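Local coordinates for trans-4-hydroxy-L-proline dehydratase (Clostridioides difficile 70-100-2010, PDB 6VXC), which uses a glycyl radical to dehydrate trans-4-hydroxy-L-proline to (S)-1-pyrroline-5-carboxylate in the anaerobic breakdown of hydroxyproline, at residues A[21-33]-A[384-396]. Numbering follows the deposited sequence.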
loop_
_atom_site.group_PDB
_atom_site.type_symbol
_atom_site.label_atom_id
_atom_site.label_comp_id
_atom_site.label_asym_id
_atom_site.label_seq_id
_atom_site.Cartn_x
_atom_site.Cartn_y
_atom_site.Cartn_z
ATOM N N MET A 21 -29.237 -3.794 13.979
ATOM C CA MET A 21 -28.907 -2.637 14.837
ATOM C C MET A 21 -27.691 -1.885 14.227
ATOM O O MET A 21 -27.606 -1.608 13.040
ATOM C CB MET A 21 -28.506 -3.225 16.213
ATOM N N ALA A 22 -26.817 -1.489 15.105
ATOM C CA ALA A 22 -25.535 -0.887 14.939
ATOM C C ALA A 22 -24.533 -2.000 14.712
ATOM O O ALA A 22 -24.663 -3.038 15.276
ATOM C CB ALA A 22 -25.207 -0.134 16.191
ATOM N N ARG A 23 -23.521 -1.737 13.916
ATOM C CA ARG A 23 -22.509 -2.721 13.632
ATOM C C ARG A 23 -21.593 -2.947 14.824
ATOM O O ARG A 23 -21.281 -2.061 15.527
ATOM C CB ARG A 23 -21.771 -2.408 12.339
ATOM C CG ARG A 23 -22.569 -2.668 11.101
ATOM C CD ARG A 23 -21.805 -2.361 9.820
ATOM N NE ARG A 23 -22.573 -2.699 8.650
ATOM C CZ ARG A 23 -22.692 -3.898 8.144
ATOM N NH1 ARG A 23 -22.091 -4.915 8.676
ATOM N NH2 ARG A 23 -23.434 -4.072 7.103
ATOM N N GLY A 24 -21.156 -4.176 14.978
ATOM C CA GLY A 24 -20.385 -4.595 16.144
ATOM C C GLY A 24 -21.165 -5.738 16.765
ATOM O O GLY A 24 -22.385 -5.691 16.882
ATOM N N THR A 25 -20.456 -6.813 17.109
ATOM C CA THR A 25 -21.120 -7.995 17.653
ATOM C C THR A 25 -21.547 -7.788 19.101
ATOM O O THR A 25 -22.550 -8.358 19.535
ATOM C CB THR A 25 -20.186 -9.206 17.532
ATOM O OG1 THR A 25 -19.829 -9.391 16.162
ATOM C CG2 THR A 25 -20.842 -10.489 18.042
ATOM N N PHE A 26 -20.846 -6.938 19.840
ATOM C CA PHE A 26 -21.118 -6.720 21.247
ATOM C C PHE A 26 -21.357 -5.245 21.511
ATOM O O PHE A 26 -20.964 -4.375 20.725
ATOM C CB PHE A 26 -19.971 -7.262 22.108
ATOM C CG PHE A 26 -19.605 -8.657 21.754
ATOM C CD1 PHE A 26 -20.332 -9.723 22.272
ATOM C CD2 PHE A 26 -18.593 -8.913 20.846
ATOM C CE1 PHE A 26 -20.026 -11.023 21.927
ATOM C CE2 PHE A 26 -18.272 -10.209 20.496
ATOM C CZ PHE A 26 -18.996 -11.273 21.040
ATOM N N GLU A 27 -22.024 -4.979 22.633
ATOM C CA GLU A 27 -22.281 -3.594 22.998
ATOM C C GLU A 27 -20.986 -2.794 23.056
ATOM O O GLU A 27 -20.935 -1.652 22.589
ATOM C CB GLU A 27 -22.984 -3.534 24.358
ATOM C CG GLU A 27 -24.379 -4.114 24.382
ATOM C CD GLU A 27 -25.315 -3.390 23.431
ATOM O OE1 GLU A 27 -25.485 -2.161 23.583
ATOM O OE2 GLU A 27 -25.861 -4.038 22.514
ATOM N N ARG A 28 -19.920 -3.385 23.589
ATOM C CA ARG A 28 -18.638 -2.683 23.635
ATOM C C ARG A 28 -18.183 -2.246 22.246
ATOM O O ARG A 28 -17.886 -1.068 22.021
ATOM C CB ARG A 28 -17.573 -3.567 24.283
ATOM C CG ARG A 28 -16.186 -2.916 24.367
ATOM C CD ARG A 28 -15.104 -3.960 24.615
ATOM N NE ARG A 28 -15.327 -4.744 25.828
ATOM C CZ ARG A 28 -15.104 -4.317 27.068
ATOM N NH1 ARG A 28 -15.352 -5.124 28.096
ATOM N NH2 ARG A 28 -14.623 -3.101 27.291
ATOM N N THR A 29 -18.148 -3.183 21.292
ATOM C CA THR A 29 -17.559 -2.883 19.994
ATOM C C THR A 29 -18.487 -2.035 19.134
ATOM O O THR A 29 -18.010 -1.266 18.298
ATOM C CB THR A 29 -17.157 -4.182 19.285
ATOM O OG1 THR A 29 -18.299 -5.024 19.112
ATOM C CG2 THR A 29 -16.096 -4.932 20.096
ATOM N N LYS A 30 -19.799 -2.106 19.365
ATOM C CA LYS A 30 -20.718 -1.163 18.729
ATOM C C LYS A 30 -20.381 0.275 19.111
ATOM O O LYS A 30 -20.405 1.173 18.263
ATOM C CB LYS A 30 -22.159 -1.474 19.132
ATOM C CG LYS A 30 -22.714 -2.813 18.693
ATOM C CD LYS A 30 -24.078 -3.029 19.340
ATOM C CE LYS A 30 -24.671 -4.402 19.048
ATOM N NZ LYS A 30 -24.990 -4.640 17.637
ATOM N N LYS A 31 -20.104 0.509 20.394
ATOM C CA LYS A 31 -19.746 1.832 20.900
ATOM C C LYS A 31 -18.394 2.292 20.360
ATOM O O LYS A 31 -18.236 3.451 19.951
ATOM C CB LYS A 31 -19.731 1.796 22.434
ATOM C CG LYS A 31 -19.173 3.053 23.112
ATOM C CD LYS A 31 -19.338 3.030 24.646
ATOM C CE LYS A 31 -18.550 1.897 25.300
ATOM N NZ LYS A 31 -18.659 1.906 26.800
ATOM N N LEU A 32 -17.399 1.405 20.387
ATOM C CA LEU A 32 -16.088 1.749 19.851
ATOM C C LEU A 32 -16.167 2.060 18.361
ATOM O O LEU A 32 -15.518 2.994 17.884
ATOM C CB LEU A 32 -15.088 0.626 20.128
ATOM C CG LEU A 32 -14.610 0.451 21.582
ATOM C CD1 LEU A 32 -13.892 -0.883 21.798
ATOM C CD2 LEU A 32 -13.715 1.618 22.011
ATOM N N ARG A 33 -16.981 1.308 17.611
ATOM C CA ARG A 33 -17.098 1.577 16.181
ATOM C C ARG A 33 -17.743 2.931 15.924
ATOM O O ARG A 33 -17.309 3.670 15.032
ATOM C CB ARG A 33 -17.898 0.471 15.483
ATOM C CG ARG A 33 -17.950 0.613 13.957
ATOM C CD ARG A 33 -18.945 -0.337 13.319
ATOM N NE ARG A 33 -18.819 -0.348 11.862
ATOM C CZ ARG A 33 -19.386 0.540 11.049
ATOM N NH1 ARG A 33 -20.126 1.523 11.550
ATOM N NH2 ARG A 33 -19.206 0.445 9.731
ATOM N N LEU A 384 -12.941 -13.520 9.314
ATOM C CA LEU A 384 -13.995 -13.299 8.325
ATOM C C LEU A 384 -15.276 -12.780 8.977
ATOM O O LEU A 384 -15.913 -11.855 8.455
ATOM C CB LEU A 384 -14.261 -14.577 7.532
ATOM C CG LEU A 384 -13.183 -15.070 6.565
ATOM C CD1 LEU A 384 -13.745 -16.166 5.666
ATOM C CD2 LEU A 384 -12.620 -13.921 5.719
ATOM N N ASP A 385 -15.641 -13.326 10.143
ATOM C CA ASP A 385 -16.816 -12.818 10.848
ATOM C C ASP A 385 -16.637 -11.359 11.270
ATOM O O ASP A 385 -17.582 -10.566 11.174
ATOM C CB ASP A 385 -17.135 -13.676 12.078
ATOM C CG ASP A 385 -17.731 -15.029 11.723
ATOM O OD1 ASP A 385 -18.251 -15.194 10.598
ATOM O OD2 ASP A 385 -17.680 -15.927 12.584
ATOM N N VAL A 386 -15.459 -10.982 11.791
ATOM C CA VAL A 386 -15.340 -9.598 12.252
ATOM C C VAL A 386 -15.273 -8.627 11.067
ATOM O O VAL A 386 -15.842 -7.529 11.130
ATOM C CB VAL A 386 -14.167 -9.381 13.244
ATOM C CG1 VAL A 386 -13.547 -10.675 13.757
ATOM C CG2 VAL A 386 -13.141 -8.373 12.737
ATOM N N MET A 387 -14.599 -8.993 9.968
ATOM C CA MET A 387 -14.562 -8.043 8.855
ATOM C C MET A 387 -15.957 -7.857 8.258
ATOM O O MET A 387 -16.354 -6.731 7.927
ATOM C CB MET A 387 -13.544 -8.473 7.789
ATOM C CG MET A 387 -13.936 -9.662 6.938
ATOM S SD MET A 387 -12.848 -9.952 5.518
ATOM C CE MET A 387 -13.240 -8.518 4.501
ATOM N N ASP A 388 -16.729 -8.944 8.189
ATOM C CA ASP A 388 -18.115 -8.896 7.731
ATOM C C ASP A 388 -18.952 -7.987 8.629
ATOM O O ASP A 388 -19.586 -7.036 8.160
ATOM C CB ASP A 388 -18.650 -10.332 7.727
ATOM C CG ASP A 388 -19.958 -10.517 6.981
ATOM O OD1 ASP A 388 -20.403 -9.617 6.235
ATOM O OD2 ASP A 388 -20.529 -11.626 7.140
ATOM N N GLU A 389 -18.908 -8.224 9.942
ATOM C CA GLU A 389 -19.707 -7.423 10.865
ATOM C C GLU A 389 -19.270 -5.958 10.872
ATOM O O GLU A 389 -20.105 -5.054 10.786
ATOM C CB GLU A 389 -19.616 -7.997 12.280
ATOM C CG GLU A 389 -20.380 -7.153 13.318
ATOM C CD GLU A 389 -21.894 -7.214 13.127
ATOM O OE1 GLU A 389 -22.397 -8.300 12.779
ATOM O OE2 GLU A 389 -22.566 -6.183 13.309
ATOM N N MET A 390 -17.964 -5.700 10.987
ATOM C CA MET A 390 -17.505 -4.328 11.228
ATOM C C MET A 390 -17.652 -3.420 10.003
ATOM O O MET A 390 -17.901 -2.217 10.157
ATOM C CB MET A 390 -16.049 -4.341 11.698
ATOM C CG MET A 390 -15.836 -5.067 13.042
ATOM S SD MET A 390 -16.935 -4.524 14.372
ATOM C CE MET A 390 -16.172 -2.989 14.849
ATOM N N LYS A 391 -17.503 -3.959 8.801
ATOM C CA LYS A 391 -17.592 -3.204 7.553
ATOM C C LYS A 391 -16.812 -1.879 7.635
ATOM O O LYS A 391 -17.335 -0.793 7.393
ATOM C CB LYS A 391 -19.057 -2.972 7.174
ATOM C CG LYS A 391 -19.259 -2.561 5.706
ATOM C CD LYS A 391 -20.730 -2.325 5.323
ATOM C CE LYS A 391 -20.833 -1.848 3.875
ATOM N NZ LYS A 391 -22.228 -1.801 3.335
ATOM N N LEU A 392 -15.521 -2.002 7.962
ATOM C CA LEU A 392 -14.600 -0.869 8.042
ATOM C C LEU A 392 -13.565 -0.954 6.926
ATOM O O LEU A 392 -13.067 -2.040 6.611
ATOM C CB LEU A 392 -13.889 -0.832 9.397
ATOM C CG LEU A 392 -14.784 -0.657 10.637
ATOM C CD1 LEU A 392 -13.970 -0.861 11.913
ATOM C CD2 LEU A 392 -15.529 0.694 10.645
ATOM N N ILE A 393 -13.244 0.192 6.319
ATOM C CA ILE A 393 -12.300 0.175 5.198
ATOM C C ILE A 393 -10.849 0.073 5.642
ATOM O O ILE A 393 -9.977 -0.189 4.805
ATOM C CB ILE A 393 -12.485 1.396 4.271
ATOM C CG1 ILE A 393 -12.299 2.715 5.020
ATOM C CG2 ILE A 393 -13.826 1.337 3.563
ATOM C CD1 ILE A 393 -12.459 3.933 4.110
ATOM N N GLN A 394 -10.577 0.244 6.928
ATOM C CA GLN A 394 -9.300 -0.139 7.522
ATOM C C GLN A 394 -9.601 -1.103 8.660
ATOM O O GLN A 394 -10.549 -0.879 9.392
ATOM C CB GLN A 394 -8.543 1.063 8.072
ATOM C CG GLN A 394 -8.154 2.128 7.068
ATOM C CD GLN A 394 -6.933 2.913 7.552
ATOM O OE1 GLN A 394 -5.798 2.506 7.306
ATOM N NE2 GLN A 394 -7.161 4.030 8.229
ATOM N N PRO A 395 -8.825 -2.181 8.800
ATOM C CA PRO A 395 -7.734 -2.606 7.934
ATOM C C PRO A 395 -8.268 -3.130 6.602
ATOM O O PRO A 395 -9.483 -3.262 6.404
ATOM C CB PRO A 395 -7.084 -3.738 8.721
ATOM C CG PRO A 395 -8.245 -4.349 9.470
ATOM C CD PRO A 395 -9.114 -3.181 9.845
ATOM N N SER A 396 -7.347 -3.432 5.702
ATOM C CA SER A 396 -7.667 -4.032 4.416
ATOM C C SER A 396 -7.610 -5.544 4.618
ATOM O O SER A 396 -6.532 -6.150 4.587
ATOM C CB SER A 396 -6.690 -3.519 3.357
ATOM O OG SER A 396 -6.947 -4.045 2.079
HETATM O O HOH W 1 -22.738 -7.972 8.025
HETATM O O HOH W 2 -21.626 -10.366 14.513
#
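Arg23 and Arg33 hydrogen-bond to backbone carbonyl oxygens where helix 378-390 ends, those of Glu389, Met390 and Lys391, in a polar contact at the periphery of the glycyl radical enzyme fold, away from the active site. It ties the N-terminal loop and helix 27-38 to the turn that leads, through Lys391 with its positive phi (45°), toward strand 396-401. Arg33 grips Met390 O side-on: NE lies 2.7 Å and NH2 3.0 Å from that oxygen, both in the carbonyl plane. NH2 also reaches Lys391 O at 3.2 Å, this time from above the carbonyl plane, so the guanidinium spans two successive carbonyls by its edge. With CG anti to the backbone N (chi1 -174°) and the chain extended to NE, Arg33 runs past Leu392, whose CD2 covers one guanidinium face. Arg23 bonds through NH1 to Glu389 O at 2.9 Å; this oxygen is in the guanidinium plane, whereas the donor stands 42° out of the carbonyl plane. Lys391 CD packs over a face of Arg23, although Arg23 NH2 and Lys391 NZ, of like charge, are 4.6 Å apart. Met390, bent at chi2 and chi3, brings SD to 3.9 Å from Gly24 CA and CE against Arg33 CB, while helix 324-339 touches it through Glu332 and Val336. Thr25 OG1, also hydrogen-bonded to Glu332, and Glu389 OE1 are bridged by a water donating to both. The other carboxylate oxygen, Glu389 OE2, accepts from Gly24 N on its anti side at 3.0 Å.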